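Local coordinates for NADH:ubiquinone oxidoreductase, Na translocating, F subunit (Porphyromonas gingivalis, PDB 2R6H), which binds flavin-adenine dinucleotide and is a flavoprotein oxidoreductase subunit of the type that joins an antiparallel beta-sheet FAD-binding domain to an NAD-binding domain, at residues A157-G163 with D255-C261; K187-W191 with V241-Y246; F39-S43 with A173-H177. All coordinates share one frame; numbering follows the deposited sequence.

Interaction 1. Residues A157-G163 with D255-C261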
loop_
_atom_site.group_PDB
_atom_site.type_symbol
_atom_site.label_atom_id
_atom_site.label_comp_id
_atom_site.label_asym_id
_atom_site.label_seq_id
_atom_site.Cartn_x
_atom_site.Cartn_y
_atom_site.Cartn_z
ATOM N N ALA A 157 6.901 -15.890 -17.164
ATOM C CA ALA A 157 7.505 -16.304 -15.890
ATOM C C ALA A 157 6.516 -16.395 -14.727
ATOM O O ALA A 157 5.470 -15.749 -14.742
ATOM C CB ALA A 157 8.624 -15.353 -15.530
ATOM N N GLU A 158 6.843 -17.182 -13.707
ATOM C CA GLU A 158 6.032 -17.156 -12.497
ATOM C C GLU A 158 6.195 -15.810 -11.813
ATOM O O GLU A 158 7.283 -15.253 -11.798
ATOM C CB GLU A 158 6.429 -18.269 -11.525
ATOM C CG GLU A 158 5.602 -18.264 -10.243
ATOM C CD GLU A 158 5.990 -19.364 -9.256
ATOM O OE1 GLU A 158 6.748 -20.295 -9.638
ATOM O OE2 GLU A 158 5.516 -19.290 -8.092
HETATM N N MSE A 159 5.113 -15.291 -11.249
HETATM C CA MSE A 159 5.196 -14.075 -10.468
HETATM C C MSE A 159 4.936 -14.370 -8.996
HETATM O O MSE A 159 4.041 -15.147 -8.649
HETATM C CB MSE A 159 4.188 -13.047 -10.965
HETATM C CG MSE A 159 3.994 -13.028 -12.473
HETATM SE SE MSE A 159 3.087 -11.404 -13.129
HETATM C CE MSE A 159 1.846 -12.232 -14.410
ATOM N N LEU A 160 5.734 -13.744 -8.139
ATOM C CA LEU A 160 5.509 -13.772 -6.700
ATOM C C LEU A 160 5.465 -12.346 -6.168
ATOM O O LEU A 160 6.475 -11.643 -6.195
ATOM C CB LEU A 160 6.621 -14.547 -6.002
ATOM C CG LEU A 160 6.315 -15.126 -4.618
ATOM C CD1 LEU A 160 7.275 -16.268 -4.294
ATOM C CD2 LEU A 160 6.378 -14.041 -3.555
ATOM N N TYR A 161 4.292 -11.920 -5.698
ATOM C CA TYR A 161 4.109 -10.581 -5.141
ATOM C C TYR A 161 4.293 -10.576 -3.630
ATOM O O TYR A 161 3.767 -11.437 -2.930
ATOM C CB TYR A 161 2.722 -10.044 -5.493
ATOM C CG TYR A 161 2.625 -9.517 -6.899
ATOM C CD1 TYR A 161 2.362 -10.364 -7.966
ATOM C CD2 TYR A 161 2.809 -8.167 -7.163
ATOM C CE1 TYR A 161 2.286 -9.876 -9.250
ATOM C CE2 TYR A 161 2.733 -7.670 -8.444
ATOM C CZ TYR A 161 2.471 -8.525 -9.485
ATOM O OH TYR A 161 2.396 -8.015 -10.760
ATOM N N ILE A 162 5.048 -9.610 -3.130
ATOM C CA ILE A 162 5.304 -9.500 -1.702
ATOM C C ILE A 162 4.910 -8.108 -1.244
ATOM O O ILE A 162 5.623 -7.150 -1.516
ATOM C CB ILE A 162 6.808 -9.646 -1.379
ATOM C CG1 ILE A 162 7.388 -10.928 -1.969
ATOM C CG2 ILE A 162 7.035 -9.594 0.120
ATOM C CD1 ILE A 162 8.840 -11.122 -1.646
ATOM N N GLY A 163 3.796 -7.969 -0.543
ATOM C CA GLY A 163 3.407 -6.648 -0.101
ATOM C C GLY A 163 3.454 -6.465 1.398
ATOM O O GLY A 163 3.319 -7.434 2.145
ATOM N N ASP A 255 13.764 -18.503 -11.280
ATOM C CA ASP A 255 13.020 -18.309 -12.518
ATOM C C ASP A 255 11.799 -17.466 -12.255
ATOM O O ASP A 255 10.938 -17.292 -13.119
ATOM C CB ASP A 255 12.562 -19.650 -13.079
ATOM C CG ASP A 255 13.712 -20.508 -13.539
ATOM O OD1 ASP A 255 14.847 -19.977 -13.590
ATOM O OD2 ASP A 255 13.483 -21.703 -13.849
ATOM N N ILE A 256 11.708 -16.965 -11.038
ATOM C CA ILE A 256 10.540 -16.225 -10.630
ATOM C C ILE A 256 10.838 -14.742 -10.744
ATOM O O ILE A 256 11.974 -14.314 -10.539
ATOM C CB ILE A 256 10.158 -16.575 -9.179
ATOM C CG1 ILE A 256 9.880 -18.075 -9.046
ATOM C CG2 ILE A 256 8.957 -15.754 -8.718
ATOM C CD1 ILE A 256 9.487 -18.500 -7.643
ATOM N N GLU A 257 9.823 -13.970 -11.105
ATOM C CA GLU A 257 9.910 -12.528 -11.006
ATOM C C GLU A 257 9.263 -12.157 -9.693
ATOM O O GLU A 257 8.184 -12.639 -9.364
ATOM C CB GLU A 257 9.222 -11.842 -12.192
ATOM C CG GLU A 257 10.125 -11.696 -13.421
ATOM C CD GLU A 257 9.375 -11.764 -14.748
ATOM O OE1 GLU A 257 8.127 -11.584 -14.743
ATOM O OE2 GLU A 257 10.052 -11.998 -15.789
ATOM N N TYR A 258 9.957 -11.321 -8.933
ATOM C CA TYR A 258 9.507 -10.887 -7.620
ATOM C C TYR A 258 9.048 -9.435 -7.674
ATOM O O TYR A 258 9.852 -8.525 -7.892
ATOM C CB TYR A 258 10.649 -11.036 -6.617
ATOM C CG TYR A 258 11.026 -12.470 -6.399
ATOM C CD1 TYR A 258 11.947 -13.097 -7.213
ATOM C CD2 TYR A 258 10.436 -13.212 -5.396
ATOM C CE1 TYR A 258 12.273 -14.418 -7.030
ATOM C CE2 TYR A 258 10.762 -14.531 -5.201
ATOM C CZ TYR A 258 11.677 -15.126 -6.021
ATOM O OH TYR A 258 11.994 -16.442 -5.823
ATOM N N TYR A 259 7.759 -9.201 -7.492
ATOM C CA TYR A 259 7.300 -7.828 -7.396
ATOM C C TYR A 259 6.971 -7.528 -5.951
ATOM O O TYR A 259 6.048 -8.097 -5.395
ATOM C CB TYR A 259 6.096 -7.592 -8.313
ATOM C CG TYR A 259 6.391 -7.894 -9.768
ATOM C CD1 TYR A 259 6.789 -6.892 -10.646
ATOM C CD2 TYR A 259 6.296 -9.185 -10.256
ATOM C CE1 TYR A 259 7.074 -7.179 -11.971
ATOM C CE2 TYR A 259 6.574 -9.476 -11.578
ATOM C CZ TYR A 259 6.960 -8.475 -12.428
ATOM O OH TYR A 259 7.231 -8.791 -13.733
HETATM N N MSE A 260 7.743 -6.659 -5.320
HETATM C CA MSE A 260 7.425 -6.301 -3.952
HETATM C C MSE A 260 7.294 -4.805 -3.758
HETATM O O MSE A 260 7.918 -4.023 -4.457
HETATM C CB MSE A 260 8.448 -6.874 -2.977
HETATM C CG MSE A 260 9.556 -5.930 -2.588
HETATM SE SE MSE A 260 10.761 -6.777 -1.299
HETATM C CE MSE A 260 9.425 -7.580 -0.145
ATOM N N CYS A 261 6.445 -4.424 -2.814
ATOM C CA CYS A 261 6.397 -3.061 -2.336
ATOM C C CYS A 261 6.028 -3.061 -0.867
ATOM O O CYS A 261 5.044 -3.672 -0.464
ATOM C CB CYS A 261 5.398 -2.227 -3.118
ATOM S SG CYS A 261 5.556 -0.471 -2.737
#
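Glu158 O accepts from Glu257 N at 2.9 Å, the first of five backbone hydrogen bonds that join strands 158-163 and 256-261. Glu257 O then takes Leu160 N, Leu160 O takes Tyr259 N, Tyr259 O takes Ile162 N and Ile162 O takes Cys261 N, so that Leu160, Ile162, Glu257 and Tyr259 each use both N and O, the alternation of a regular parallel ladder. The short strand axes approach to 4.6 Å with their directions 16° apart.

These are neighbouring strands within a five-stranded parallel sheet of order 3-2-1-4-5, the arrangement of the NAD-binding domain in this flavoprotein family. Helix 168-181 packs on the face carrying Met159 and Tyr161; helix 264-277 packs on the face carrying Ile162, Tyr258 and Met260.

On the face of Met159 and Tyr161 the contacts are mainly aromatic. Tyr161 CG, anti to the carbonyl carbon (chi1 -79°), sets one ring face against Tyr259 CB, 3.4 Å from Tyr161 CE2. The two rings are near parallel (21°) but slid apart, centroids 5.1 Å from each other. The selenium of selenomethionine Met159 lies obliquely to the Tyr259 ring, 5.2 Å from its centroid, in a Met-aromatic contact. On the face of Leu160 and Tyr258, Leu160 CB touches Ile256 CG2 at 3.8 Å, while Leu160 CD1 approaches Tyr258 CE2 at 4.0 Å.

Polar ends gather round Glu257. Tyr259 OH donates to Glu257 OE1 from above the carboxylate plane (3.1 Å) and also meets Gln153 N. Glu257 OE2 is hydrogen-bonded to Thr155 OG1, and OE1 forms a salt bridge with Arg186.

Interaction 2. Residues K187-W191 with V241-Y246; sequences KVSYW and VIYDNY
Tyr246 OH is gripped by Lys187 NZ, its hydrogen-bond donor across the contact, and by Glu158 OE2 of the adjoining strand, which also forms a salt bridge with Lys187. Lys187 NZ reaches the hydroxyl near the plane of the ring, the two side chains coming from opposite directions; the modelled separation is too short to be taken literally. Lys187 gets there with CG anti to the backbone N (chi1 176°) and further bends at chi2 and chi4.

Trp191 carries most of the apolar contact. Ile242 CG1 lies over one face of the indole, 3.5 Å from Trp191 CG, and Ile242 CD1 reaches back to Trp191 CB at 3.6 Å. Val241 CG1 comes up at the rim instead, 3.8 Å from Trp191 CZ3 and near the ring plane. Tyr246 CB approaches Trp191 CZ2 at 3.6 Å. Ser189 OG sits at the edge of the indole, in its plane, and takes a weak bond from Trp191 NE1 (3.2 Å).

Within the helix, Val241 O accepts both Asn245 N and Asn245 ND2; ND2 donates at 2.6 Å, with Val241 O near the plane of the Asn245 amide.

Strand 188-194 runs between strands 158-164 and 216-222 of the parallel sheet. Helix 238-247, in the connection from strand 216-222 to strand 256-261, packs on the face of Ser189 and Trp191, while helix 168-181 packs against Val188 and Tyr190 on the other.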
loop_
_atom_site.group_PDB
_atom_site.type_symbol
_atom_site.label_atom_id
_atom_site.label_comp_id
_atom_site.label_asym_id
_atom_site.label_seq_id
_atom_site.Cartn_x
_atom_site.Cartn_y
_atom_site.Cartn_z
ATOM N N LYS A 187 1.219 -17.925 -13.719
ATOM C CA LYS A 187 1.065 -18.333 -12.332
ATOM C C LYS A 187 1.506 -17.203 -11.404
ATOM O O LYS A 187 2.597 -16.648 -11.548
ATOM C CB LYS A 187 1.854 -19.603 -12.055
ATOM C CG LYS A 187 1.823 -20.029 -10.604
ATOM C CD LYS A 187 1.696 -21.544 -10.491
ATOM C CE LYS A 187 2.153 -22.031 -9.131
ATOM N NZ LYS A 187 3.459 -21.424 -8.772
ATOM N N VAL A 188 0.640 -16.854 -10.461
ATOM C CA VAL A 188 0.808 -15.620 -9.706
ATOM C C VAL A 188 0.413 -15.809 -8.252
ATOM O O VAL A 188 -0.733 -16.130 -7.960
ATOM C CB VAL A 188 -0.074 -14.469 -10.291
ATOM C CG1 VAL A 188 0.122 -13.202 -9.489
ATOM C CG2 VAL A 188 0.235 -14.212 -11.760
ATOM N N SER A 189 1.348 -15.607 -7.336
ATOM C CA SER A 189 0.996 -15.589 -5.925
ATOM C C SER A 189 1.239 -14.196 -5.343
ATOM O O SER A 189 2.159 -13.484 -5.757
ATOM C CB SER A 189 1.788 -16.646 -5.147
ATOM O OG SER A 189 3.189 -16.404 -5.194
ATOM N N TYR A 190 0.405 -13.806 -4.386
ATOM C CA TYR A 190 0.592 -12.548 -3.672
ATOM C C TYR A 190 0.661 -12.840 -2.183
ATOM O O TYR A 190 -0.279 -13.371 -1.618
ATOM C CB TYR A 190 -0.573 -11.618 -3.970
ATOM C CG TYR A 190 -0.499 -10.271 -3.307
ATOM C CD1 TYR A 190 0.707 -9.712 -2.960
ATOM C CD2 TYR A 190 -1.647 -9.541 -3.056
ATOM C CE1 TYR A 190 0.769 -8.466 -2.362
ATOM C CE2 TYR A 190 -1.593 -8.294 -2.472
ATOM C CZ TYR A 190 -0.387 -7.757 -2.122
ATOM O OH TYR A 190 -0.328 -6.510 -1.525
ATOM N N TRP A 191 1.784 -12.519 -1.557
ATOM C CA TRP A 191 1.963 -12.729 -0.127
ATOM C C TRP A 191 1.995 -11.386 0.572
ATOM O O TRP A 191 2.984 -10.668 0.475
ATOM C CB TRP A 191 3.285 -13.449 0.135
ATOM C CG TRP A 191 3.368 -14.796 -0.504
ATOM C CD1 TRP A 191 3.500 -15.066 -1.835
ATOM C CD2 TRP A 191 3.317 -16.060 0.153
ATOM N NE1 TRP A 191 3.533 -16.421 -2.047
ATOM C CE2 TRP A 191 3.421 -17.052 -0.838
ATOM C CE3 TRP A 191 3.202 -16.450 1.483
ATOM C CZ2 TRP A 191 3.413 -18.405 -0.536
ATOM C CZ3 TRP A 191 3.193 -17.788 1.777
ATOM C CH2 TRP A 191 3.297 -18.750 0.776
ATOM N N VAL A 241 7.864 -16.403 6.211
ATOM C CA VAL A 241 6.673 -17.125 5.781
ATOM C C VAL A 241 6.815 -17.618 4.345
ATOM O O VAL A 241 6.531 -18.778 4.046
ATOM C CB VAL A 241 5.411 -16.249 5.891
ATOM C CG1 VAL A 241 4.199 -16.996 5.360
ATOM C CG2 VAL A 241 5.191 -15.815 7.333
ATOM N N ILE A 242 7.256 -16.730 3.461
ATOM C CA ILE A 242 7.357 -17.047 2.041
ATOM C C ILE A 242 8.377 -18.154 1.794
ATOM O O ILE A 242 8.135 -19.067 1.005
ATOM C CB ILE A 242 7.746 -15.808 1.213
ATOM C CG1 ILE A 242 6.524 -14.917 0.979
ATOM C CG2 ILE A 242 8.367 -16.227 -0.112
ATOM C CD1 ILE A 242 6.870 -13.495 0.598
ATOM N N TYR A 243 9.514 -18.064 2.473
ATOM C CA TYR A 243 10.588 -19.035 2.300
ATOM C C TYR A 243 10.225 -20.377 2.927
ATOM O O TYR A 243 10.423 -21.430 2.322
ATOM C CB TYR A 243 11.891 -18.508 2.904
ATOM C CG TYR A 243 12.998 -19.536 2.966
ATOM C CD1 TYR A 243 13.654 -19.948 1.814
ATOM C CD2 TYR A 243 13.388 -20.094 4.176
ATOM C CE1 TYR A 243 14.666 -20.888 1.864
ATOM C CE2 TYR A 243 14.398 -21.034 4.237
ATOM C CZ TYR A 243 15.035 -21.427 3.078
ATOM O OH TYR A 243 16.042 -22.362 3.134
ATOM N N ASP A 244 9.691 -20.331 4.144
ATOM C CA ASP A 244 9.395 -21.543 4.897
ATOM C C ASP A 244 8.465 -22.465 4.116
ATOM O O ASP A 244 8.664 -23.679 4.081
ATOM C CB ASP A 244 8.774 -21.195 6.252
ATOM C CG ASP A 244 9.816 -21.007 7.338
ATOM O OD1 ASP A 244 11.023 -21.073 7.024
ATOM O OD2 ASP A 244 9.426 -20.794 8.505
ATOM N N ASN A 245 7.448 -21.879 3.491
ATOM C CA ASN A 245 6.325 -22.648 2.969
ATOM C C ASN A 245 6.474 -22.949 1.481
ATOM O O ASN A 245 6.289 -24.085 1.046
ATOM C CB ASN A 245 5.007 -21.915 3.227
ATOM C CG ASN A 245 4.720 -21.736 4.705
ATOM O OD1 ASN A 245 4.250 -22.657 5.374
ATOM N ND2 ASN A 245 5.003 -20.547 5.224
ATOM N N TYR A 246 6.810 -21.922 0.707
ATOM C CA TYR A 246 6.741 -22.005 -0.747
ATOM C C TYR A 246 8.125 -22.197 -1.356
ATOM O O TYR A 246 8.375 -23.177 -2.058
ATOM C CB TYR A 246 6.082 -20.750 -1.324
ATOM C CG TYR A 246 5.761 -20.850 -2.799
ATOM C CD1 TYR A 246 4.991 -21.894 -3.293
ATOM C CD2 TYR A 246 6.229 -19.899 -3.697
ATOM C CE1 TYR A 246 4.695 -21.989 -4.640
ATOM C CE2 TYR A 246 5.939 -19.986 -5.045
ATOM C CZ TYR A 246 5.172 -21.032 -5.511
ATOM O OH TYR A 246 4.880 -21.122 -6.853
#

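Interaction 3. Residues F39-S43 with A173-H177; sequences FKSGS and AQILH
Ser41 and Gln174 bring the two backbones closest, their CA atoms 4.9 Å apart, where a tight turn meets the side of a helix. Residues Lys40 to Ser43 form a type II beta turn, closed by Ser43 N donating to Lys40 O at 3.0 Å. Gly42 takes the third position of the turn with a positive phi of 108°, a conformation that glycine commonly supplies there. Opposite, residues 173-177 are regular helix, with His177 N bonded to Ala173 O.

The contact spans the two-domain architecture of this flavoprotein family. The turn belongs to the loop between strands 24-30 and 44-49 of the antiparallel sheet, whereas helix 168-181 follows the first strand of the parallel, NAD-binding sheet.

One hydrogen bond ties the segments: Gln174 NE2 donates to Ser41 O at 3.3 Å, with an N-H...O angle of 151°. The acceptor lies close to the plane of the Gln174 amide, but the donor stands well off the plane of the Ser41 carbonyl. Gln174 points CG anti to its carbonyl carbon (chi1 -74°) and then runs extended, which lays CG alongside Ser41 O as well and brings the amide beside Ser41 O and Gly42 CA. The other end of the amide, OE1, bonds to Tyr161 OH, and NE2 has a further weak bond to Phe150 O, so partners at both ends fix how the amide is turned.

Ser41 carries the side-chain contact with the helix. Its CB rests 3.5 Å from Ala173 O and packs against Gln174, while its OG sits beside His177, oblique to the imidazole. On the same helix turn, the methyl carbon Ala173 CB lies 4.2 Å from Gly42 N.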
loop_
_atom_site.group_PDB
_atom_site.type_symbol
_atom_site.label_atom_id
_atom_site.label_comp_id
_atom_site.label_asym_id
_atom_site.label_seq_id
_atom_site.Cartn_x
_atom_site.Cartn_y
_atom_site.Cartn_z
ATOM N N PHE A 39 -2.818 5.262 -17.477
ATOM C CA PHE A 39 -1.606 4.884 -16.765
ATOM C C PHE A 39 -1.324 3.403 -16.860
ATOM O O PHE A 39 -2.225 2.626 -17.119
ATOM C CB PHE A 39 -1.670 5.334 -15.300
ATOM C CG PHE A 39 -2.717 4.629 -14.481
ATOM C CD1 PHE A 39 -2.369 3.609 -13.614
ATOM C CD2 PHE A 39 -4.048 4.997 -14.563
ATOM C CE1 PHE A 39 -3.332 2.969 -12.852
ATOM C CE2 PHE A 39 -5.014 4.353 -13.796
ATOM C CZ PHE A 39 -4.656 3.342 -12.944
ATOM N N LYS A 40 -0.068 3.016 -16.671
ATOM C CA LYS A 40 0.267 1.599 -16.574
ATOM C C LYS A 40 0.286 1.189 -15.090
ATOM O O LYS A 40 0.645 1.998 -14.233
ATOM C CB LYS A 40 1.600 1.306 -17.280
ATOM C CG LYS A 40 1.562 1.539 -18.797
ATOM C CD LYS A 40 2.856 1.122 -19.510
ATOM C CE LYS A 40 2.918 -0.394 -19.842
ATOM N NZ LYS A 40 2.381 -0.773 -21.208
ATOM N N SER A 41 -0.115 -0.046 -14.782
ATOM C CA SER A 41 -0.331 -0.457 -13.386
ATOM C C SER A 41 0.932 -0.442 -12.559
ATOM O O SER A 41 1.910 -1.109 -12.892
ATOM C CB SER A 41 -0.927 -1.848 -13.320
ATOM O OG SER A 41 -1.865 -1.999 -14.357
ATOM N N GLY A 42 0.910 0.304 -11.464
ATOM C CA GLY A 42 2.101 0.435 -10.660
ATOM C C GLY A 42 2.717 1.807 -10.794
ATOM O O GLY A 42 3.691 2.110 -10.108
ATOM N N SER A 43 2.159 2.636 -11.673
ATOM C CA SER A 43 2.583 4.033 -11.769
ATOM C C SER A 43 1.986 4.822 -10.615
ATOM O O SER A 43 1.054 4.355 -9.947
ATOM C CB SER A 43 2.160 4.662 -13.098
ATOM O OG SER A 43 3.170 4.537 -14.091
ATOM N N ALA A 173 -3.014 -2.917 -8.032
ATOM C CA ALA A 173 -3.232 -2.367 -9.364
ATOM C C ALA A 173 -2.718 -3.314 -10.443
ATOM O O ALA A 173 -3.398 -3.562 -11.440
ATOM C CB ALA A 173 -2.569 -1.004 -9.491
ATOM N N GLN A 174 -1.516 -3.840 -10.237
ATOM C CA GLN A 174 -0.934 -4.811 -11.163
ATOM C C GLN A 174 -1.720 -6.133 -11.171
ATOM O O GLN A 174 -2.058 -6.655 -12.241
ATOM C CB GLN A 174 0.545 -5.051 -10.856
ATOM C CG GLN A 174 1.454 -3.911 -11.276
ATOM C CD GLN A 174 2.925 -4.224 -11.038
ATOM O OE1 GLN A 174 3.269 -5.313 -10.593
ATOM N NE2 GLN A 174 3.797 -3.269 -11.338
ATOM N N ILE A 175 -2.040 -6.654 -9.987
ATOM C CA ILE A 175 -2.784 -7.910 -9.894
ATOM C C ILE A 175 -4.190 -7.796 -10.459
ATOM O O ILE A 175 -4.654 -8.686 -11.152
ATOM C CB ILE A 175 -2.812 -8.464 -8.468
ATOM C CG1 ILE A 175 -1.438 -9.027 -8.126
ATOM C CG2 ILE A 175 -3.837 -9.566 -8.353
ATOM C CD1 ILE A 175 -1.072 -8.904 -6.684
ATOM N N LEU A 176 -4.866 -6.693 -10.180
ATOM C CA LEU A 176 -6.169 -6.452 -10.785
ATOM C C LEU A 176 -6.041 -6.361 -12.301
ATOM O O LEU A 176 -6.881 -6.861 -13.038
ATOM C CB LEU A 176 -6.811 -5.188 -10.211
ATOM C CG LEU A 176 -7.385 -5.465 -8.827
ATOM C CD1 LEU A 176 -7.892 -4.207 -8.177
ATOM C CD2 LEU A 176 -8.494 -6.473 -8.945
ATOM N N HIS A 177 -4.979 -5.738 -12.778
ATOM C CA HIS A 177 -4.842 -5.606 -14.208
ATOM C C HIS A 177 -4.612 -6.976 -14.813
ATOM O O HIS A 177 -5.246 -7.347 -15.800
ATOM C CB HIS A 177 -3.687 -4.685 -14.554
ATOM C CG HIS A 177 -3.426 -4.586 -16.016
ATOM N ND1 HIS A 177 -4.091 -3.683 -16.831
ATOM C CD2 HIS A 177 -2.594 -5.275 -16.831
ATOM C CE1 HIS A 177 -3.672 -3.830 -18.069
ATOM N NE2 HIS A 177 -2.760 -4.792 -18.098
#

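Interactions 1 and 2 lie 9 Å apart between centres and share the parallel sheet: strands 158-164 and 188-194 are neighbours in it, and Leu160 CG packs on Ser189 OG at 3.4 Å. Interaction 3, about 14 Å from interaction 1 between centres, joins helix 168-181, packed on that sheet, to a loop of the antiparallel-sheet domain; Tyr161 OH and Gln174 OE1, 2.8 Å apart, link the two. Interactions 2 and 3 are about 20 Å apart between centres, yet Tyr190 CG and Ile175 CD1 touch at 3.7 Å. Interactions 1 and 3 both come near the bound flavin-adenine dinucleotide, with the Cys261 side chain about 7 Å from it and Gly42, which has no side chain, about 9 Å.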